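Local atomic coordinates of geranyltranstransferase (Legionella pneumophila subsp. pneumophila, PDB entry 3LOM), a protein that probably makes farnesyl diphosphate, and perhaps geranylgeranyl diphosphate, by magnesium-dependent chain elongation in isoprenoid biosynthesis. Residues A289-I292 / E293-Q297. Residues are numbered along the deposited sequence; the frame is centred on the assembly and turned at random.
Sequences AALI and ELTKQ
Thr295 bonds its hydroxyl to the carbonyl oxygen of Leu291, one turn earlier in the first part of helix 289-303, the last helix of this largely helical FPP/GGPP synthase fold. Four i to i+4 backbone hydrogen bonds join residues 289-292 to 293-296. Glu293 N to Ala289 O and Leu294 N to Ala290 O are the longer two, both 3.2 Å, while Lys296 N lies 2.9 Å from Ile292 O. The first of them is also the most skewed, with Glu293 N standing 45° out of the carbonyl plane of Ala289.

Side-chain packing between the two segments amounts to one apolar contact. Leu291 and Leu294 sit on the buried face, where CD1 of Leu291 lies 4.3 Å from CD2 of Leu294. Leu294, its CG trans to N (chi1 178°), carries CD2 to this meeting. Both leucines lean on Leu60 of helix 53-64, and Leu294 also meets Ile13 of helix 5-28. Ile292 and Lys296 lie a turn apart on another side, both against Met278 of helix 263-279, so the start of helix 289-303 packs among several helices of the bundle.

The Thr295 hydroxyl supplies the one side-chain hydrogen bond between the two segments. It is buried and also hydrogen-bonds to Tyr218 OH of helix 209-236, tying the two helices together. With chi1 at -49°, OG1 lies beside the backbone nitrogen and anti to the carbonyl carbon, which swings it back along the helix toward Leu291. Leu291 O is gripped twice from opposite faces of its carbonyl plane, by Thr295 N at 2.9 Å and by Thr295 OG1 at 2.6 Å.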
ATOM      1  N   ALA A 289     -28.045 -15.626 -13.696  1.00 79.11           N
ATOM      2  CA  ALA A 289     -27.713 -16.923 -14.317  1.00 79.20           C
ATOM      3  C   ALA A 289     -26.257 -17.049 -14.765  1.00 78.56           C
ATOM      4  O   ALA A 289     -25.728 -18.161 -14.868  1.00 75.93           O
ATOM      5  CB  ALA A 289     -28.656 -17.221 -15.481  1.00 80.24           C
ATOM      6  N   ALA A 290     -25.627 -15.904 -15.028  1.00 79.16           N
ATOM      7  CA  ALA A 290     -24.205 -15.835 -15.348  1.00 77.94           C
ATOM      8  C   ALA A 290     -23.363 -16.226 -14.134  1.00 76.48           C
ATOM      9  O   ALA A 290     -22.463 -17.066 -14.237  1.00 78.09           O
ATOM     10  CB  ALA A 290     -23.840 -14.435 -15.830  1.00 76.96           C
ATOM     11  N   LEU A 291     -23.682 -15.621 -12.990  1.00 74.11           N
ATOM     12  CA  LEU A 291     -22.967 -15.861 -11.737  1.00 69.28           C
ATOM     13  C   LEU A 291     -23.217 -17.258 -11.174  1.00 67.84           C
ATOM     14  O   LEU A 291     -22.312 -17.860 -10.600  1.00 68.28           O
ATOM     15  CB  LEU A 291     -23.328 -14.786 -10.703  1.00 64.61           C
ATOM     16  CG  LEU A 291     -22.602 -14.727  -9.349  1.00 68.38           C
ATOM     17  CD1 LEU A 291     -21.088 -14.899  -9.468  1.00 60.94           C
ATOM     18  CD2 LEU A 291     -22.934 -13.417  -8.649  1.00 63.14           C
ATOM     19  N   ILE A 292     -24.438 -17.758 -11.355  1.00 68.03           N
ATOM     20  CA  ILE A 292     -24.836 -19.090 -10.890  1.00 73.20           C
ATOM     21  C   ILE A 292     -24.058 -20.187 -11.629  1.00 75.64           C
ATOM     22  O   ILE A 292     -23.605 -21.161 -11.015  1.00 78.01           O
ATOM     23  CB  ILE A 292     -26.379 -19.289 -11.012  1.00 73.69           C
ATOM     24  CG1 ILE A 292     -27.107 -18.377 -10.017  1.00 73.95           C
ATOM     25  CG2 ILE A 292     -26.787 -20.746 -10.777  1.00 68.00           C
ATOM     26  CD1 ILE A 292     -28.527 -18.011 -10.426  1.00 86.22           C
ATOM     27  N   GLU A 293     -23.882 -19.999 -12.936  1.00 80.93           N
ATOM     28  CA  GLU A 293     -23.108 -20.928 -13.764  1.00 79.79           C
ATOM     29  C   GLU A 293     -21.628 -20.914 -13.375  1.00 73.97           C
ATOM     30  O   GLU A 293     -20.986 -21.965 -13.342  1.00 72.32           O
ATOM     31  CB  GLU A 293     -23.286 -20.610 -15.255  1.00 81.98           C
ATOM     32  CG  GLU A 293     -23.238 -21.834 -16.181  1.00 83.40           C
ATOM     33  CD  GLU A 293     -21.825 -22.353 -16.438  1.00 97.76           C
ATOM     34  OE1 GLU A 293     -20.913 -21.528 -16.671  1.00 95.26           O
ATOM     35  OE2 GLU A 293     -21.630 -23.590 -16.410  1.00 91.80           O
ATOM     36  N   LEU A 294     -21.099 -19.727 -13.072  1.00 70.26           N
ATOM     37  CA  LEU A 294     -19.730 -19.600 -12.566  1.00 66.66           C
ATOM     38  C   LEU A 294     -19.563 -20.299 -11.214  1.00 67.86           C
ATOM     39  O   LEU A 294     -18.576 -21.006 -10.994  1.00 62.81           O
ATOM     40  CB  LEU A 294     -19.306 -18.129 -12.461  1.00 65.26           C
ATOM     41  CG  LEU A 294     -17.896 -17.899 -11.898  1.00 58.64           C
ATOM     42  CD1 LEU A 294     -16.823 -18.374 -12.868  1.00 56.73           C
ATOM     43  CD2 LEU A 294     -17.673 -16.448 -11.494  1.00 61.78           C
ATOM     44  N   THR A 295     -20.543 -20.101 -10.329  1.00 65.07           N
ATOM     45  CA  THR A 295     -20.577 -20.734  -9.012  1.00 63.42           C
ATOM     46  C   THR A 295     -20.584 -22.254  -9.147  1.00 68.86           C
ATOM     47  O   THR A 295     -19.855 -22.950  -8.435  1.00 68.39           O
ATOM     48  CB  THR A 295     -21.807 -20.269  -8.205  1.00 63.41           C
ATOM     49  OG1 THR A 295     -21.896 -18.838  -8.250  1.00 52.07           O
ATOM     50  CG2 THR A 295     -21.718 -20.721  -6.755  1.00 57.60           C
ATOM     51  N   LYS A 296     -21.382 -22.754 -10.088  1.00 73.27           N
ATOM     52  CA  LYS A 296     -21.447 -24.184 -10.364  1.00 76.71           C
ATOM     53  C   LYS A 296     -20.156 -24.710 -10.990  1.00 77.12           C
ATOM     54  O   LYS A 296     -19.797 -25.867 -10.776  1.00 76.35           O
ATOM     55  CB  LYS A 296     -22.662 -24.517 -11.233  1.00 80.17           C
ATOM     56  CG  LYS A 296     -23.202 -25.917 -10.998  1.00 93.21           C
ATOM     57  CD  LYS A 296     -24.717 -25.916 -10.874  1.00101.94           C
ATOM     58  CE  LYS A 296     -25.193 -27.150 -10.121  1.00107.87           C
ATOM     59  NZ  LYS A 296     -26.619 -27.043  -9.711  1.00110.15           N
ATOM     60  N   GLN A 297     -19.461 -23.859 -11.746  1.00 79.16           N
ATOM     61  CA  GLN A 297     -18.130 -24.189 -12.267  1.00 83.16           C
ATOM     62  C   GLN A 297     -17.103 -24.265 -11.136  1.00 79.26           C
ATOM     63  O   GLN A 297     -16.264 -25.169 -11.109  1.00 77.18           O
ATOM     64  CB  GLN A 297     -17.671 -23.171 -13.318  1.00 87.77           C
ATOM     65  CG  GLN A 297     -18.217 -23.394 -14.725  1.00101.96           C
ATOM     66  CD  GLN A 297     -17.665 -22.401 -15.744  1.00113.73           C
ATOM     67  OE1 GLN A 297     -16.803 -21.573 -15.433  1.00114.85           O
ATOM     68  NE2 GLN A 297     -18.165 -22.481 -16.972  1.00113.96           N
TER